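Redox-sensitive transcriptional activator OxyR (Porphyromonas gingivalis, PDB 3T22) probably binds DNA and controls transcription as a redox-sensitive activator of the LysR family, with this chain forming its regulatory domain. Local coordinates at residues A45-G50 and E64-D69; Y72-L77 and P153-E158; Q89-T94 and V168-M173. The protein carries 1 engineered substitution. All blocks are in the same frame, centred on the assembly; numbering follows the deposited sequence.

Contact 1. Residues A45-G50 and E64-D69; sequences ASLLSG and EGLEDD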
loop_
_atom_site.group_PDB
_atom_site.type_symbol
_atom_site.label_atom_id
_atom_site.label_comp_id
_atom_site.label_asym_id
_atom_site.label_seq_id
_atom_site.Cartn_x
_atom_site.Cartn_y
_atom_site.Cartn_z
ATOM N N ALA A 45 -14.572 -16.802 1.231
ATOM C CA ALA A 45 -14.654 -17.885 0.261
ATOM C C ALA A 45 -13.449 -18.808 0.389
ATOM O O ALA A 45 -13.549 -20.008 0.114
ATOM C CB ALA A 45 -14.752 -17.320 -1.137
ATOM N N SER A 46 -12.316 -18.251 0.818
ATOM C CA SER A 46 -11.100 -19.044 1.036
ATOM C C SER A 46 -11.198 -19.927 2.284
ATOM O O SER A 46 -10.672 -21.020 2.312
ATOM C CB SER A 46 -9.852 -18.148 1.120
ATOM O OG SER A 46 -9.671 -17.406 -0.077
ATOM N N LEU A 47 -11.871 -19.452 3.317
ATOM C CA LEU A 47 -12.105 -20.284 4.488
ATOM C C LEU A 47 -13.025 -21.458 4.140
ATOM O O LEU A 47 -12.746 -22.610 4.458
ATOM C CB LEU A 47 -12.738 -19.449 5.606
ATOM C CG LEU A 47 -11.842 -18.631 6.538
ATOM C CD1 LEU A 47 -12.684 -17.669 7.353
ATOM C CD2 LEU A 47 -11.043 -19.539 7.459
ATOM N N LEU A 48 -14.136 -21.147 3.494
ATOM C CA LEU A 48 -15.087 -22.154 3.085
ATOM C C LEU A 48 -14.401 -23.212 2.208
ATOM O O LEU A 48 -14.578 -24.424 2.417
ATOM C CB LEU A 48 -16.317 -21.493 2.404
ATOM C CG LEU A 48 -17.363 -20.904 3.376
ATOM C CD1 LEU A 48 -18.469 -20.015 2.757
ATOM C CD2 LEU A 48 -18.022 -22.028 4.175
ATOM N N SER A 49 -13.577 -22.768 1.258
ATOM C CA SER A 49 -12.992 -23.705 0.297
ATOM C C SER A 49 -11.718 -24.388 0.770
ATOM O O SER A 49 -11.131 -25.159 0.016
ATOM C CB SER A 49 -12.723 -23.030 -1.041
ATOM O OG SER A 49 -11.425 -22.492 -1.070
ATOM N N GLY A 50 -11.282 -24.105 1.997
ATOM C CA GLY A 50 -10.122 -24.787 2.564
ATOM C C GLY A 50 -8.752 -24.239 2.162
ATOM O O GLY A 50 -7.712 -24.742 2.597
ATOM N N GLU A 64 -22.874 -18.901 6.381
ATOM C CA GLU A 64 -23.182 -20.283 6.752
ATOM C C GLU A 64 -21.910 -21.137 6.734
ATOM O O GLU A 64 -21.285 -21.298 5.687
ATOM C CB GLU A 64 -24.239 -20.798 5.757
ATOM C CG GLU A 64 -24.727 -22.240 5.940
ATOM C CD GLU A 64 -25.464 -22.476 7.262
ATOM O OE1 GLU A 64 -25.435 -21.586 8.157
ATOM O OE2 GLU A 64 -26.066 -23.567 7.395
ATOM N N GLY A 65 -21.504 -21.641 7.898
ATOM C CA GLY A 65 -20.299 -22.447 8.011
ATOM C C GLY A 65 -19.111 -21.783 8.714
ATOM O O GLY A 65 -18.146 -22.451 9.102
ATOM N N LEU A 66 -19.176 -20.470 8.899
ATOM C CA LEU A 66 -18.093 -19.760 9.566
ATOM C C LEU A 66 -18.515 -19.249 10.951
ATOM O O LEU A 66 -19.717 -19.100 11.259
ATOM C CB LEU A 66 -17.615 -18.598 8.693
ATOM C CG LEU A 66 -17.277 -18.965 7.235
ATOM C CD1 LEU A 66 -16.613 -17.818 6.449
ATOM C CD2 LEU A 66 -16.383 -20.181 7.233
ATOM N N GLU A 67 -17.526 -18.995 11.794
ATOM C CA GLU A 67 -17.782 -18.313 13.049
ATOM C C GLU A 67 -16.580 -17.434 13.331
ATOM O O GLU A 67 -15.506 -17.642 12.746
ATOM C CB GLU A 67 -17.981 -19.311 14.188
ATOM C CG GLU A 67 -16.730 -19.995 14.648
ATOM C CD GLU A 67 -17.008 -21.278 15.410
ATOM O OE1 GLU A 67 -18.177 -21.530 15.771
ATOM O OE2 GLU A 67 -16.045 -22.045 15.637
ATOM N N ASP A 68 -16.740 -16.463 14.229
ATOM C CA ASP A 68 -15.638 -15.557 14.520
ATOM C C ASP A 68 -15.638 -15.005 15.943
ATOM O O ASP A 68 -16.703 -14.865 16.567
ATOM C CB ASP A 68 -15.678 -14.413 13.516
ATOM C CG ASP A 68 -17.063 -13.904 13.310
ATOM O OD1 ASP A 68 -17.587 -13.248 14.214
ATOM O OD2 ASP A 68 -17.653 -14.183 12.263
ATOM N N ASP A 69 -14.438 -14.689 16.432
ATOM C CA ASP A 69 -14.239 -14.067 17.747
ATOM C C ASP A 69 -13.679 -12.639 17.657
ATOM O O ASP A 69 -12.897 -12.315 16.751
ATOM C CB ASP A 69 -13.272 -14.903 18.599
ATOM C CG ASP A 69 -13.868 -16.237 19.030
ATOM O OD1 ASP A 69 -14.569 -16.250 20.078
ATOM O OD2 ASP A 69 -13.624 -17.261 18.340
#
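Leu66 reaches from the first residue of strand 66-80 to the end of helix 40-48 and lodges against Leu47 and Leu48. Its two methyls divide the work. CD1 of Leu66 meets CD1 of Leu47 at 4.0 Å. CD2 of Leu66 meets CD2 of Leu48 at 3.9 Å and also lies close to the CG of that residue. In Leu66 the CG sits beside the backbone N and opposite the carbonyl carbon (chi1 -51°), which carries both methyls over to the helix. Leu66 meets each of the two helix leucines at a slant. Leu47 and Leu66 are buried, and their meeting is the tight side of the contact. Leu47 and Leu48 also touch Ala183 and Arg185 of strand 175-185, so the helix end rests on two strands of the sheet.

Leu48 leads over to the looser side, which faces solvent. It is exposed, and its CD2 lies 3.7 Å from the carbonyl O of Glu64. Gly65 follows with positive phi, its CA 4.5 Å from CD2 of Leu48. The carboxylate of Glu64 leads away from the helix. Gly50, just after the helix, has positive phi, and its N bonds to O of Leu47 at 3.2 Å.

This is helix-on-sheet packing in the LysR substrate-binding domain, which has the periplasmic binding protein fold. The segments meet mainly through methyl groups, and no polar bond joins them. The chemistry implies hydrophobic packing, buried at Leu47 and open to solvent at Leu48, while the strand's acidic residues Glu67, Asp68 and Asp69 pair with arginines outside it.

Contact 2. Residues Y72-L77 and P153-E158; sequences YYEEFL and PQLTVE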
loop_
_atom_site.group_PDB
_atom_site.type_symbol
_atom_site.label_atom_id
_atom_site.label_comp_id
_atom_site.label_asym_id
_atom_site.label_seq_id
_atom_site.Cartn_x
_atom_site.Cartn_y
_atom_site.Cartn_z
ATOM N N TYR A 72 -10.330 -6.779 18.691
ATOM C CA TYR A 72 -10.281 -5.421 19.246
ATOM C C TYR A 72 -11.145 -4.440 18.462
ATOM O O TYR A 72 -11.640 -4.777 17.401
ATOM C CB TYR A 72 -8.840 -4.913 19.321
ATOM C CG TYR A 72 -8.064 -4.968 18.021
ATOM C CD1 TYR A 72 -7.213 -6.030 17.739
ATOM C CD2 TYR A 72 -8.166 -3.943 17.087
ATOM C CE1 TYR A 72 -6.490 -6.082 16.543
ATOM C CE2 TYR A 72 -7.437 -3.970 15.907
ATOM C CZ TYR A 72 -6.609 -5.042 15.638
ATOM O OH TYR A 72 -5.908 -5.058 14.459
ATOM N N TYR A 73 -11.332 -3.233 18.998
ATOM C CA TYR A 73 -12.092 -2.180 18.314
ATOM C C TYR A 73 -11.133 -1.097 17.815
ATOM O O TYR A 73 -10.061 -0.919 18.385
ATOM C CB TYR A 73 -13.136 -1.553 19.241
ATOM C CG TYR A 73 -14.168 -2.512 19.787
ATOM C CD1 TYR A 73 -15.401 -2.652 19.177
ATOM C CD2 TYR A 73 -13.915 -3.260 20.929
ATOM C CE1 TYR A 73 -16.358 -3.520 19.675
ATOM C CE2 TYR A 73 -14.867 -4.132 21.442
ATOM C CZ TYR A 73 -16.085 -4.257 20.806
ATOM O OH TYR A 73 -17.027 -5.118 21.299
ATOM N N GLU A 74 -11.515 -0.377 16.761
ATOM C CA GLU A 74 -10.586 0.520 16.087
ATOM C C GLU A 74 -11.276 1.693 15.416
ATOM O O GLU A 74 -12.055 1.512 14.489
ATOM C CB GLU A 74 -9.782 -0.256 15.035
ATOM C CG GLU A 74 -8.820 0.594 14.213
ATOM C CD GLU A 74 -7.886 -0.246 13.366
ATOM O OE1 GLU A 74 -8.371 -1.201 12.727
ATOM O OE2 GLU A 74 -6.671 0.037 13.343
ATOM N N GLU A 75 -10.944 2.900 15.850
ATOM C CA GLU A 75 -11.532 4.102 15.274
ATOM C C GLU A 75 -11.115 4.323 13.828
ATOM O O GLU A 75 -10.057 3.874 13.409
ATOM C CB GLU A 75 -11.153 5.343 16.100
ATOM C CG GLU A 75 -11.875 5.453 17.417
ATOM C CD GLU A 75 -11.786 6.841 18.043
ATOM O OE1 GLU A 75 -11.623 7.849 17.314
ATOM O OE2 GLU A 75 -11.876 6.930 19.283
ATOM N N PHE A 76 -11.974 5.007 13.080
ATOM C CA PHE A 76 -11.629 5.625 11.812
ATOM C C PHE A 76 -11.084 7.013 12.136
ATOM O O PHE A 76 -11.626 7.716 13.004
ATOM C CB PHE A 76 -12.880 5.778 10.943
ATOM C CG PHE A 76 -13.522 4.480 10.576
ATOM C CD1 PHE A 76 -14.430 3.882 11.425
ATOM C CD2 PHE A 76 -13.196 3.849 9.391
ATOM C CE1 PHE A 76 -15.005 2.690 11.109
ATOM C CE2 PHE A 76 -13.779 2.643 9.055
ATOM C CZ PHE A 76 -14.686 2.062 9.912
ATOM N N LEU A 77 -10.016 7.416 11.461
ATOM C CA LEU A 77 -9.456 8.739 11.701
ATOM C C LEU A 77 -9.301 9.533 10.407
ATOM O O LEU A 77 -9.051 8.965 9.357
ATOM C CB LEU A 77 -8.116 8.623 12.429
ATOM C CG LEU A 77 -8.051 7.944 13.804
ATOM C CD1 LEU A 77 -6.604 7.848 14.239
ATOM C CD2 LEU A 77 -8.887 8.672 14.866
ATOM N N PRO A 153 -7.087 4.021 9.613
ATOM C CA PRO A 153 -7.405 3.277 10.839
ATOM C C PRO A 153 -6.483 3.680 12.011
ATOM O O PRO A 153 -5.295 3.966 11.820
ATOM C CB PRO A 153 -7.161 1.828 10.427
ATOM C CG PRO A 153 -6.085 1.936 9.367
ATOM C CD PRO A 153 -6.414 3.181 8.607
ATOM N N GLN A 154 -7.056 3.710 13.208
ATOM C CA GLN A 154 -6.402 4.225 14.408
ATOM C C GLN A 154 -5.059 3.586 14.746
ATOM O O GLN A 154 -4.182 4.238 15.296
ATOM C CB GLN A 154 -7.353 4.083 15.597
ATOM C CG GLN A 154 -6.762 4.424 16.944
ATOM C CD GLN A 154 -7.796 4.329 18.048
ATOM O OE1 GLN A 154 -8.583 3.385 18.093
ATOM N NE2 GLN A 154 -7.803 5.312 18.940
ATOM N N LEU A 155 -4.909 2.311 14.425
ATOM C CA LEU A 155 -3.727 1.558 14.809
ATOM C C LEU A 155 -2.494 2.006 13.996
ATOM O O LEU A 155 -1.345 1.707 14.348
ATOM C CB LEU A 155 -3.988 0.056 14.659
ATOM C CG LEU A 155 -3.078 -0.917 15.407
ATOM C CD1 LEU A 155 -3.148 -0.713 16.931
ATOM C CD2 LEU A 155 -3.414 -2.359 15.018
ATOM N N THR A 156 -2.734 2.744 12.919
ATOM C CA THR A 156 -1.635 3.253 12.126
ATOM C C THR A 156 -0.900 4.421 12.797
ATOM O O THR A 156 0.227 4.722 12.407
ATOM C CB THR A 156 -2.078 3.662 10.693
ATOM O OG1 THR A 156 -0.921 3.926 9.890
ATOM C CG2 THR A 156 -2.936 4.896 10.724
ATOM N N VAL A 157 -1.515 5.072 13.792
ATOM C CA VAL A 157 -0.911 6.281 14.376
ATOM C C VAL A 157 0.406 6.036 15.101
ATOM O O VAL A 157 1.296 6.878 15.049
ATOM C CB VAL A 157 -1.857 7.073 15.319
ATOM C CG1 VAL A 157 -3.189 7.335 14.644
ATOM C CG2 VAL A 157 -2.037 6.361 16.643
ATOM N N GLU A 158 0.537 4.877 15.731
ATOM C CA GLU A 158 1.761 4.521 16.434
ATOM C C GLU A 158 2.927 4.242 15.489
ATOM O O GLU A 158 3.998 3.839 15.931
ATOM C CB GLU A 158 1.527 3.309 17.332
ATOM C CG GLU A 158 0.167 2.673 17.163
ATOM C CD GLU A 158 -0.840 3.206 18.152
ATOM O OE1 GLU A 158 -0.653 2.984 19.363
ATOM O OE2 GLU A 158 -1.815 3.853 17.721
HETATM O O HOH W 1 -10.271 2.124 19.920
#
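Glu74 and Gln154 both carry CG opposite their backbone N (chi1 177° and 173°) and run on extended, sliding past each other in opposite directions. Each thereby brings a polar end to the other segment's backbone. The setting is the periplasmic binding protein fold of the LysR substrate-binding domain. Strand 66-80 is a long strand of its sheet, and strand 149-153 pairs with it in antiparallel fashion. Phe76 and Pro153 form a non-hydrogen-bonded pair there. The chain then leaves the sheet as the 3-10 segment 154-158.

Three hydrogen bonds hold the start of the 3-10 segment to the strand. Glu74 OE2 takes the N-H of Leu155 on its anti lone pair, at 3.1 Å. Its other oxygen, OE1, forms a salt bridge with Arg178, so the carboxylate is gripped on both oxygens. This buried charge is probably stabilised by the arginine. Gln154 N donates to O of Glu75 at 3.0 Å. In return Gln154 OE1 receives the N-H of Glu75 at 3.3 Å. That bond is nearly straight (172°) but arrives from above the amide carbonyl plane. A water lies 2.8 Å from Gln154 OE1. The carboxylate of Glu75 turns to Arg175 and Gln216.

Packing closes the two ends. Tyr72 sets its OH 3.7 Å from CD2 of Leu155, with CZ close behind, and the two side chains cross at about a right angle. Both also pack on Leu16 of helix 13-27. At the far end of the strand segment, Leu77 lays CD1 over the backbone of Gln154, 3.6 Å from its CA. The same Leu77 CD1 presses on CG1 of Val157 at 3.5 Å, closer than usual for two carbons.

Contact 3. Residues Q89-T94 and V168-M173; sequences QDVIRT and VRPFGM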
loop_
_atom_site.group_PDB
_atom_site.type_symbol
_atom_site.label_atom_id
_atom_site.label_comp_id
_atom_site.label_asym_id
_atom_site.label_seq_id
_atom_site.Cartn_x
_atom_site.Cartn_y
_atom_site.Cartn_z
ATOM N N GLN A 89 -9.523 23.116 12.007
ATOM C CA GLN A 89 -10.436 22.506 12.976
ATOM C C GLN A 89 -9.710 21.373 13.699
ATOM O O GLN A 89 -8.699 20.861 13.199
ATOM C CB GLN A 89 -11.694 21.960 12.280
ATOM C CG GLN A 89 -12.634 23.026 11.707
ATOM C CD GLN A 89 -13.961 22.447 11.163
ATOM O OE1 GLN A 89 -14.363 21.328 11.500
ATOM N NE2 GLN A 89 -14.641 23.224 10.331
ATOM N N ASP A 90 -10.218 20.974 14.866
ATOM C CA ASP A 90 -9.578 19.901 15.636
ATOM C C ASP A 90 -10.347 18.584 15.567
ATOM O O ASP A 90 -9.800 17.524 15.852
ATOM C CB ASP A 90 -9.306 20.310 17.089
ATOM C CG ASP A 90 -10.547 20.837 17.788
ATOM O OD1 ASP A 90 -11.670 20.612 17.278
ATOM O OD2 ASP A 90 -10.397 21.478 18.853
ATOM N N VAL A 91 -11.611 18.650 15.179
ATOM C CA VAL A 91 -12.330 17.442 14.837
ATOM C C VAL A 91 -12.812 17.550 13.404
ATOM O O VAL A 91 -13.088 18.639 12.902
ATOM C CB VAL A 91 -13.536 17.169 15.769
ATOM C CG1 VAL A 91 -13.077 16.947 17.205
ATOM C CG2 VAL A 91 -14.550 18.292 15.680
ATOM N N ILE A 92 -12.917 16.408 12.745
ATOM C CA ILE A 92 -13.403 16.371 11.387
ATOM C C ILE A 92 -14.906 16.047 11.363
ATOM O O ILE A 92 -15.392 15.246 12.164
ATOM C CB ILE A 92 -12.589 15.345 10.577
ATOM C CG1 ILE A 92 -12.870 15.471 9.093
ATOM C CG2 ILE A 92 -12.870 13.928 11.054
ATOM C CD1 ILE A 92 -12.340 14.315 8.319
ATOM N N ARG A 93 -15.639 16.701 10.461
ATOM C CA ARG A 93 -17.037 16.358 10.185
ATOM C C ARG A 93 -17.205 15.857 8.749
ATOM O O ARG A 93 -16.926 16.578 7.801
ATOM C CB ARG A 93 -17.943 17.571 10.410
ATOM C CG ARG A 93 -18.388 17.791 11.850
ATOM C CD ARG A 93 -19.798 18.406 11.909
ATOM N NE ARG A 93 -20.853 17.412 11.681
ATOM C CZ ARG A 93 -21.841 17.539 10.793
ATOM N NH1 ARG A 93 -21.923 18.629 10.031
ATOM N NH2 ARG A 93 -22.754 16.578 10.669
ATOM N N THR A 94 -17.667 14.629 8.582
ATOM C CA THR A 94 -17.773 14.038 7.250
ATOM C C THR A 94 -18.602 14.895 6.291
ATOM O O THR A 94 -18.344 14.929 5.085
ATOM C CB THR A 94 -18.399 12.629 7.306
ATOM O OG1 THR A 94 -18.133 11.936 6.078
ATOM C CG2 THR A 94 -19.909 12.715 7.531
ATOM N N VAL A 168 -3.373 14.176 11.675
ATOM C CA VAL A 168 -4.471 13.353 12.152
ATOM C C VAL A 168 -5.565 14.232 12.751
ATOM O O VAL A 168 -5.280 15.172 13.480
ATOM C CB VAL A 168 -3.972 12.379 13.207
ATOM C CG1 VAL A 168 -5.130 11.621 13.832
ATOM C CG2 VAL A 168 -2.944 11.435 12.589
ATOM N N ARG A 169 -6.817 13.942 12.422
ATOM C CA ARG A 169 -7.962 14.613 13.029
ATOM C C ARG A 169 -8.988 13.560 13.339
ATOM O O ARG A 169 -9.377 12.803 12.452
ATOM C CB ARG A 169 -8.584 15.633 12.085
ATOM C CG ARG A 169 -7.696 16.809 11.739
ATOM C CD ARG A 169 -7.484 17.733 12.948
ATOM N NE ARG A 169 -6.784 18.938 12.526
ATOM C CZ ARG A 169 -5.478 19.002 12.303
ATOM N NH1 ARG A 169 -4.702 17.937 12.476
ATOM N NH2 ARG A 169 -4.951 20.139 11.906
ATOM N N PRO A 170 -9.427 13.498 14.607
ATOM C CA PRO A 170 -10.471 12.549 15.021
ATOM C C PRO A 170 -11.853 13.037 14.632
ATOM O O PRO A 170 -11.975 14.190 14.217
ATOM C CB PRO A 170 -10.348 12.554 16.540
ATOM C CG PRO A 170 -9.858 13.953 16.852
ATOM C CD PRO A 170 -8.884 14.260 15.746
ATOM N N PHE A 171 -12.862 12.171 14.744
ATOM C CA PHE A 171 -14.263 12.567 14.622
ATOM C C PHE A 171 -14.730 13.119 15.958
ATOM O O PHE A 171 -14.069 12.913 16.966
ATOM C CB PHE A 171 -15.142 11.359 14.285
ATOM C CG PHE A 171 -15.117 10.986 12.845
ATOM C CD1 PHE A 171 -15.944 11.624 11.942
ATOM C CD2 PHE A 171 -14.258 10.010 12.385
ATOM C CE1 PHE A 171 -15.910 11.299 10.603
ATOM C CE2 PHE A 171 -14.216 9.678 11.055
ATOM C CZ PHE A 171 -15.047 10.314 10.156
ATOM N N GLY A 172 -15.867 13.806 15.962
ATOM C CA GLY A 172 -16.541 14.167 17.201
ATOM C C GLY A 172 -17.622 13.150 17.527
ATOM O O GLY A 172 -18.111 12.450 16.635
ATOM N N MET A 173 -18.006 13.058 18.798
ATOM C CA MET A 173 -18.926 12.003 19.225
ATOM C C MET A 173 -20.210 11.987 18.417
ATOM O O MET A 173 -20.738 13.044 18.076
ATOM C CB MET A 173 -19.263 12.135 20.705
ATOM C CG MET A 173 -18.069 12.003 21.604
ATOM S SD MET A 173 -18.525 11.980 23.347
ATOM C CE MET A 173 -16.987 11.350 24.043
HETATM O O HOH W 2 -17.796 15.139 13.672
#
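Ile92 sets its CG2 methyl over the face of the Phe171 ring. Ile92 CG2 lies 4.0 Å from the centroid of the Phe171 ring and 12° off the ring normal, a CH-pi contact. The CG of Phe171 lies opposite its carbonyl carbon (chi1 -80°), and this brings the ring back under Ile92 although its CB points away. The backbone N of Thr94 lies at the edge of the same ring.

Arg169 bends at chi2 and lays its guanidinium beside the loop. Arg169 NE donates to O of Gln89 at 2.8 Å, with the oxygen tilted 18° from the guanidinium plane. Arg169 NH1 bonds to O of Val168 at 3.0 Å, and NH2 reaches O of Phe87. The group also makes a cation-pi contact with the Phe87 ring. These bonds fix its rotation.

Between the two side-chain groups, the N of Ile92 bonds to O of Pro170 at 2.8 Å. A water bridges O of Ile92 and N of Gly172.

The contact ties the loop between strands 66-80 and 102-103 to short strand 168-169 and the chain after it. Arg169 and Phe171 also pack on Val80 and Phe76 of strand 66-80.

Contacts 1 and 2 share strand 66-80. Contact 1 lies at its start and contact 2 along its middle, with their segments close in sequence but their centres about 25 Å apart. Contact 3 reaches the same sheet through strand 168-169, a neighbour of strand 66-80. Contacts 2 and 3 have centres about 14 Å apart and touch directly. Phe76 O lies 3.5 Å from CD2 of Phe171, and CD1 of Leu77 lies 4.1 Å from CG1 of Val168. Contacts 1 and 3 lie on opposite sides of the chain's centre, about 36 Å apart between centres. Contact 2 is the buried, central one, its centre about 7 Å from the chain's centre.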